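Local coordinates for protein GCN5-related N-acetyltransferase (Brucella melitensis biovar Abortus 2308, PDB 3TCV) that probably transfers an acetyl group from acetyl-CoA to an amine, perhaps the N-terminal serine or alanine of a protein, in the manner of GNAT-fold enzymes, at residues Ala80-Ala83 / Glu84-Trp88; Glu57-Ala60 / Ala61-Glu65; Asn170-Gly173 / Pro174-Arg177. All coordinates share one frame; numbering follows the deposited sequence.

Contact 1: Ala80-Ala83 / Glu84-Trp88; sequences ATRA and EFEPW
Thr81 caps the start of helix 82-94 by receiving the backbone N-H of Glu84 on its hydroxyl, with Thr81 OG1 3.0 Å from Glu84 N. The torsion that makes this possible tucks OG1 between the threonine's own N and carbonyl carbon, facing the first turn, while CG2 lies anti to the carbonyl carbon. OG1 also packs on the aliphatic start of the glutamate, 3.3 Å from Glu84 CB. From there Glu84 runs out extended, back alongside the residues that precede the helix: its OE1 comes to 3.1 Å from Ala80 CB, and a water ties the two residues together, donating to Glu84 OE1 (2.8 Å) and accepting from Ala80 N (2.7 Å). On another side of the same turn, Arg82 and Glu86 form an i to i+4 salt bridge. Both put CG anti to the backbone N and then fold at chi2 (70° in Arg82, 67° in Glu86), which brings their charged ends together. The guanidinium meets the carboxylate end-on, the two planes only 19° apart, and a single oxygen takes both bonds: Arg82 NH1 lies 2.7 Å and Arg82 NH2 2.9 Å from Glu86 OE1. Glu86 OE2 also comes near Asp90, a like charge. In the backbone, Phe85 N and Glu86 N donate hydrogen bonds to Arg82 O and Ala83 O respectively, with a weak bond from Phe85 N to Thr81 O. The contact lies largely at the surface. Arg82 has a second acidic partner, since its NE makes a salt bridge to Asp56 of helix 51-61. Phe85, the buried member, turns its ring to that same helix and packs on Leu58, while further along Trp88 meets Phe100 of strand 99-105 edge to face.

Contact 2: Glu57-Ala60 / Ala61-Glu65; sequences ELFA and ASSVE
The Phe59 ring carries Ser63 on one face: Ser63 OG sits over the ring centre, 3.5 Å above its plane, and Ser63 CB makes a CH-pi contact, 4.2 Å from the centroid. The opposite face is covered by the Thr81-Arg82 peptide, and Phe85 and Pro79 also pack on this side chain. Ser63 OG is turned between its own N and carbonyl carbon (chi1 53°), and from there it donates to Phe59 O at 2.6 Å, from above the carbonyl plane. Ser62 serves the carbonyl one residue earlier, that of Leu58. Its OG lies beside its own backbone N, and both atoms give a hydrogen to Leu58 O, Ser62 OG at 2.8 Å and Ser62 N at 2.9 Å, arriving from opposite faces of the carbonyl plane. Ser62 OG also rests 3.8 Å from Leu58 CD1. Ser63 N closes the last turn on Ala60 O (3.2 Å). The pair of serines thus finishes helix 51-61 with hydroxyls added to its backbone bonds: two late carbonyls, which point toward the end of the helix, each gain a side-chain donor, which probably eases the partial negative charge of the helix end where the chain turns off.

Contact 3: Asn170-Gly173 / Pro174-Arg177; sequences NENG and PSRR
Arg176 reaches back from the first turn of its helix, its side chain running along Gly173, Asn172 and Asn170 in turn. Its CB stands 3.7 Å from Gly173 O. Next, Arg176 CG passes 3.6 Å from Asn172 O, the carbonyl that already accepts the arginine's own backbone N. CD lies between the two oxygens of Asn170, with Arg176 CD 3.5 Å from Asn170 O and a little farther from OD1. The chain then bends at chi3 (-66°), which presents the N-H of NE to that same main-chain carbonyl: Arg176 NE to Asn170 O is 2.9 Å, at the guanidinium edge, the oxygen tilted 20° out of its plane. Arg176 CZ is 3.9 Å from Asn170 O, and beyond it Arg176 NH2 ends 3.9 Å from Gly173 CA, which lies over a face of the group. Asn172, at the centre of an inverse gamma turn, is the N-cap; its OD1 takes Ser175 N at 3.2 Å, the donor standing above the amide plane, while Pro174 CD packs 3.4 Å from Asn172 OD1. Arg177 folds back too, laying a guanidinium face over Gly173 O. The whole unit links strand 163-169 to helix 173-182: Ser175 OG bonds to Trp166 NE1 of that strand, and Arg176 packs on Ala204 and Phe206 of the adjacent strand 199-209.

In the fold
All three contacts are local, at the ends of helices in the GNAT domain. Contacts 1 and 3 are N-termini, each with a polar N-cap side chain; in contact 1 an arginine reaches forward to a glutamate one turn on, in contact 3 two arginines turn back onto main-chain carbonyls. Contact 2 is a C-terminus, where hydroxyls serve as donors instead. Contacts 1 and 2 touch, joining helices 51-61 and 82-94 through an aromatic and aliphatic patch; contact 2 is partly buried, whereas contact 1 lies mostly at the surface. Contact 3, also a surface contact, is separate, its nearest atoms about 15 Å from either, on the strand-to-helix connection that follows strand 163-169.

Contact 1: Ala80-Ala83 / Glu84-Trp88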
loop_
_atom_site.group_PDB
_atom_site.type_symbol
_atom_site.label_atom_id
_atom_site.label_comp_id
_atom_site.label_asym_id
_atom_site.label_seq_id
_atom_site.Cartn_x
_atom_site.Cartn_y
_atom_site.Cartn_z
ATOM N N ALA B 80 22.245 5.870 -20.506
ATOM C CA ALA B 80 22.902 5.834 -21.820
ATOM C C ALA B 80 24.371 6.240 -21.719
ATOM O O ALA B 80 25.203 5.735 -22.469
ATOM C CB ALA B 80 22.168 6.733 -22.823
ATOM N N THR B 81 24.678 7.145 -20.787
ATOM C CA THR B 81 26.037 7.630 -20.560
ATOM C C THR B 81 26.247 7.818 -19.065
ATOM O O THR B 81 25.286 7.912 -18.307
ATOM C CB THR B 81 26.299 9.013 -21.220
ATOM O OG1 THR B 81 25.615 10.031 -20.491
ATOM C CG2 THR B 81 25.831 9.066 -22.682
ATOM N N ARG B 82 27.512 7.882 -18.647
ATOM C CA ARG B 82 27.841 8.155 -17.261
ATOM C C ARG B 82 27.295 9.494 -16.783
ATOM O O ARG B 82 26.764 9.592 -15.685
ATOM C CB ARG B 82 29.362 8.088 -17.056
ATOM C CG ARG B 82 29.822 8.449 -15.661
ATOM C CD ARG B 82 29.430 7.380 -14.649
ATOM N NE ARG B 82 29.750 7.787 -13.294
ATOM C CZ ARG B 82 29.032 8.615 -12.549
ATOM N NH1 ARG B 82 27.928 9.185 -13.012
ATOM N NH2 ARG B 82 29.442 8.909 -11.328
ATOM N N ALA B 83 27.422 10.533 -17.610
ATOM C CA ALA B 83 26.885 11.832 -17.239
ATOM C C ALA B 83 25.366 11.769 -17.025
ATOM O O ALA B 83 24.844 12.375 -16.105
ATOM C CB ALA B 83 27.243 12.891 -18.275
ATOM N N GLU B 84 24.665 11.011 -17.870
ATOM C CA GLU B 84 23.206 10.929 -17.782
ATOM C C GLU B 84 22.727 10.167 -16.548
ATOM O O GLU B 84 21.581 10.320 -16.146
ATOM C CB GLU B 84 22.609 10.327 -19.072
ATOM C CG GLU B 84 22.549 11.329 -20.229
ATOM C CD GLU B 84 21.964 10.764 -21.527
ATOM O OE1 GLU B 84 21.810 9.542 -21.663
ATOM O OE2 GLU B 84 21.659 11.559 -22.435
ATOM N N PHE B 85 23.616 9.381 -15.957
ATOM C CA PHE B 85 23.317 8.593 -14.762
ATOM C C PHE B 85 23.343 9.448 -13.491
ATOM O O PHE B 85 22.704 9.123 -12.484
ATOM C CB PHE B 85 24.346 7.460 -14.672
ATOM C CG PHE B 85 24.091 6.456 -13.580
ATOM C CD1 PHE B 85 22.870 5.801 -13.503
ATOM C CD2 PHE B 85 25.097 6.109 -12.691
ATOM C CE1 PHE B 85 22.635 4.841 -12.535
ATOM C CE2 PHE B 85 24.875 5.158 -11.710
ATOM C CZ PHE B 85 23.644 4.515 -11.641
ATOM N N GLU B 86 24.089 10.547 -13.536
ATOM C CA GLU B 86 24.348 11.306 -12.317
ATOM C C GLU B 86 23.109 11.823 -11.577
ATOM O O GLU B 86 23.070 11.719 -10.366
ATOM C CB GLU B 86 25.342 12.460 -12.570
ATOM C CG GLU B 86 25.975 12.994 -11.285
ATOM C CD GLU B 86 26.916 12.019 -10.580
ATOM O OE1 GLU B 86 27.482 11.106 -11.212
ATOM O OE2 GLU B 86 27.129 12.174 -9.344
ATOM N N PRO B 87 22.106 12.364 -12.283
ATOM C CA PRO B 87 20.940 12.858 -11.541
ATOM C C PRO B 87 20.233 11.786 -10.708
ATOM O O PRO B 87 19.942 12.017 -9.540
ATOM C CB PRO B 87 20.017 13.370 -12.644
ATOM C CG PRO B 87 20.965 13.816 -13.705
ATOM C CD PRO B 87 22.047 12.767 -13.696
ATOM N N TRP B 88 19.965 10.639 -11.313
ATOM C CA TRP B 88 19.365 9.515 -10.562
ATOM C C TRP B 88 20.233 9.072 -9.439
ATOM O O TRP B 88 19.747 8.786 -8.346
ATOM C CB TRP B 88 19.024 8.322 -11.466
ATOM C CG TRP B 88 18.372 7.196 -10.678
ATOM C CD1 TRP B 88 17.013 6.981 -10.449
ATOM C CD2 TRP B 88 19.049 6.124 -9.958
ATOM N NE1 TRP B 88 16.825 5.873 -9.658
ATOM C CE2 TRP B 88 18.002 5.316 -9.329
ATOM C CE3 TRP B 88 20.380 5.775 -9.749
ATOM C CZ2 TRP B 88 18.304 4.209 -8.551
ATOM C CZ3 TRP B 88 20.662 4.648 -8.976
ATOM C CH2 TRP B 88 19.635 3.894 -8.382
HETATM O O HOH W 1 20.315 7.733 -20.200
#

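Contact 2: Glu57-Ala60 / Ala61-Glu65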
loop_
_atom_site.group_PDB
_atom_site.type_symbol
_atom_site.label_atom_id
_atom_site.label_comp_id
_atom_site.label_asym_id
_atom_site.label_seq_id
_atom_site.Cartn_x
_atom_site.Cartn_y
_atom_site.Cartn_z
ATOM N N GLU B 57 31.239 2.407 -10.906
ATOM C CA GLU B 57 31.037 0.974 -10.985
ATOM C C GLU B 57 29.551 0.637 -11.096
ATOM O O GLU B 57 29.200 -0.318 -11.768
ATOM C CB GLU B 57 31.698 0.237 -9.806
ATOM C CG GLU B 57 33.218 0.297 -9.843
ATOM C CD GLU B 57 33.899 -0.414 -8.680
ATOM O OE1 GLU B 57 33.231 -1.081 -7.864
ATOM O OE2 GLU B 57 35.145 -0.298 -8.570
ATOM N N LEU B 58 28.675 1.426 -10.473
ATOM C CA LEU B 58 27.230 1.146 -10.603
ATOM C C LEU B 58 26.766 1.519 -12.003
ATOM O O LEU B 58 25.911 0.849 -12.578
ATOM C CB LEU B 58 26.398 1.880 -9.545
ATOM C CG LEU B 58 24.892 1.605 -9.583
ATOM C CD1 LEU B 58 24.620 0.117 -9.419
ATOM C CD2 LEU B 58 24.198 2.446 -8.517
ATOM N N PHE B 59 27.342 2.579 -12.568
ATOM C CA PHE B 59 27.051 2.908 -13.956
ATOM C C PHE B 59 27.421 1.725 -14.840
ATOM O O PHE B 59 26.657 1.342 -15.711
ATOM C CB PHE B 59 27.794 4.156 -14.451
ATOM C CG PHE B 59 27.717 4.319 -15.950
ATOM C CD1 PHE B 59 26.529 4.671 -16.560
ATOM C CD2 PHE B 59 28.824 4.050 -16.748
ATOM C CE1 PHE B 59 26.449 4.765 -17.941
ATOM C CE2 PHE B 59 28.759 4.162 -18.128
ATOM C CZ PHE B 59 27.573 4.518 -18.730
ATOM N N ALA B 60 28.606 1.158 -14.622
ATOM C CA ALA B 60 29.069 0.012 -15.385
ATOM C C ALA B 60 28.075 -1.143 -15.300
ATOM O O ALA B 60 27.644 -1.703 -16.316
ATOM C CB ALA B 60 30.432 -0.442 -14.875
ATOM N N ALA B 61 27.729 -1.501 -14.074
ATOM C CA ALA B 61 26.755 -2.585 -13.837
ATOM C C ALA B 61 25.409 -2.322 -14.521
ATOM O O ALA B 61 24.748 -3.251 -15.003
ATOM C CB ALA B 61 26.573 -2.805 -12.336
ATOM N N SER B 62 25.023 -1.052 -14.586
ATOM C CA SER B 62 23.698 -0.647 -15.077
ATOM C C SER B 62 23.666 -0.389 -16.580
ATOM O O SER B 62 22.637 -0.023 -17.110
ATOM C CB SER B 62 23.182 0.575 -14.306
ATOM O OG SER B 62 23.211 0.329 -12.893
ATOM N N SER B 63 24.805 -0.567 -17.255
ATOM C CA SER B 63 24.907 -0.282 -18.695
ATOM C C SER B 63 25.562 -1.451 -19.437
ATOM O O SER B 63 26.126 -1.279 -20.520
ATOM C CB SER B 63 25.669 1.040 -18.932
ATOM O OG SER B 63 26.929 1.056 -18.268
ATOM N N VAL B 64 25.456 -2.644 -18.855
ATOM C CA VAL B 64 25.921 -3.870 -19.499
ATOM C C VAL B 64 25.124 -4.115 -20.787
ATOM O O VAL B 64 24.062 -3.528 -21.001
ATOM C CB VAL B 64 25.788 -5.095 -18.563
ATOM C CG1 VAL B 64 26.764 -4.993 -17.409
ATOM C CG2 VAL B 64 24.352 -5.222 -18.051
ATOM N N GLU B 65 25.663 -4.997 -21.634
ATOM C CA GLU B 65 25.127 -5.284 -22.960
ATOM C C GLU B 65 23.626 -5.559 -22.965
ATOM O O GLU B 65 22.927 -5.111 -23.862
ATOM C CB GLU B 65 25.874 -6.472 -23.606
#

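Contact 3: Asn170-Gly173 / Pro174-Arg177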
loop_
_atom_site.group_PDB
_atom_site.type_symbol
_atom_site.label_atom_id
_atom_site.label_comp_id
_atom_site.label_asym_id
_atom_site.label_seq_id
_atom_site.Cartn_x
_atom_site.Cartn_y
_atom_site.Cartn_z
ATOM N N ASN B 170 2.899 -8.034 -11.561
ATOM C CA ASN B 170 2.386 -9.363 -11.600
ATOM C C ASN B 170 2.875 -10.149 -12.839
ATOM O O ASN B 170 2.948 -11.364 -12.794
ATOM C CB ASN B 170 0.884 -9.334 -11.569
ATOM C CG ASN B 170 0.298 -10.690 -11.355
ATOM O OD1 ASN B 170 0.680 -11.392 -10.397
ATOM N ND2 ASN B 170 -0.638 -11.074 -12.209
ATOM N N GLU B 171 3.227 -9.431 -13.903
ATOM C CA GLU B 171 3.760 -10.060 -15.132
ATOM C C GLU B 171 5.278 -10.300 -15.051
ATOM O O GLU B 171 5.849 -10.912 -15.958
ATOM C CB GLU B 171 3.446 -9.195 -16.374
ATOM C CG GLU B 171 1.985 -9.213 -16.823
ATOM C CD GLU B 171 1.719 -8.447 -18.132
ATOM O OE1 GLU B 171 2.593 -7.699 -18.641
ATOM O OE2 GLU B 171 0.607 -8.608 -18.672
ATOM N N ASN B 172 5.928 -9.810 -13.996
ATOM C CA ASN B 172 7.350 -10.032 -13.784
ATOM C C ASN B 172 7.512 -11.420 -13.155
ATOM O O ASN B 172 7.630 -11.567 -11.934
ATOM C CB ASN B 172 7.959 -8.912 -12.919
ATOM C CG ASN B 172 9.446 -9.008 -12.789
ATOM O OD1 ASN B 172 10.045 -10.022 -13.148
ATOM N ND2 ASN B 172 10.065 -7.953 -12.272
ATOM N N GLY B 173 7.547 -12.435 -14.020
ATOM C CA GLY B 173 7.653 -13.823 -13.582
ATOM C C GLY B 173 8.891 -14.114 -12.727
ATOM O O GLY B 173 8.770 -14.723 -11.661
ATOM N N PRO B 174 10.070 -13.681 -13.183
ATOM C CA PRO B 174 11.291 -13.923 -12.395
ATOM C C PRO B 174 11.242 -13.315 -10.972
ATOM O O PRO B 174 11.767 -13.927 -10.026
ATOM C CB PRO B 174 12.381 -13.258 -13.219
ATOM C CG PRO B 174 11.868 -13.307 -14.635
ATOM C CD PRO B 174 10.378 -13.159 -14.533
ATOM N N SER B 175 10.628 -12.125 -10.841
ATOM C CA SER B 175 10.529 -11.459 -9.537
ATOM C C SER B 175 9.572 -12.207 -8.636
ATOM O O SER B 175 9.885 -12.429 -7.477
ATOM C CB SER B 175 10.090 -10.000 -9.645
ATOM O OG SER B 175 10.156 -9.402 -8.358
ATOM N N ARG B 176 8.428 -12.629 -9.162
ATOM C CA ARG B 176 7.497 -13.407 -8.377
ATOM C C ARG B 176 8.114 -14.719 -7.901
ATOM O O ARG B 176 7.973 -15.088 -6.742
ATOM C CB ARG B 176 6.248 -13.720 -9.150
ATOM C CG ARG B 176 5.372 -12.515 -9.356
ATOM C CD ARG B 176 3.999 -12.934 -9.820
ATOM N NE ARG B 176 4.035 -13.539 -11.154
ATOM C CZ ARG B 176 4.077 -14.847 -11.433
ATOM N NH1 ARG B 176 4.122 -15.755 -10.481
ATOM N NH2 ARG B 176 4.080 -15.253 -12.705
ATOM N N ARG B 177 8.794 -15.411 -8.804
ATOM C CA ARG B 177 9.440 -16.679 -8.451
ATOM C C ARG B 177 10.587 -16.432 -7.464
ATOM O O ARG B 177 10.809 -17.257 -6.572
ATOM C CB ARG B 177 9.895 -17.403 -9.723
ATOM C CG ARG B 177 8.726 -17.970 -10.531
ATOM C CD ARG B 177 9.218 -18.802 -11.713
ATOM N NE ARG B 177 9.936 -18.027 -12.726
ATOM C CZ ARG B 177 9.360 -17.417 -13.773
ATOM N NH1 ARG B 177 8.041 -17.450 -13.949
ATOM N NH2 ARG B 177 10.111 -16.748 -14.636
#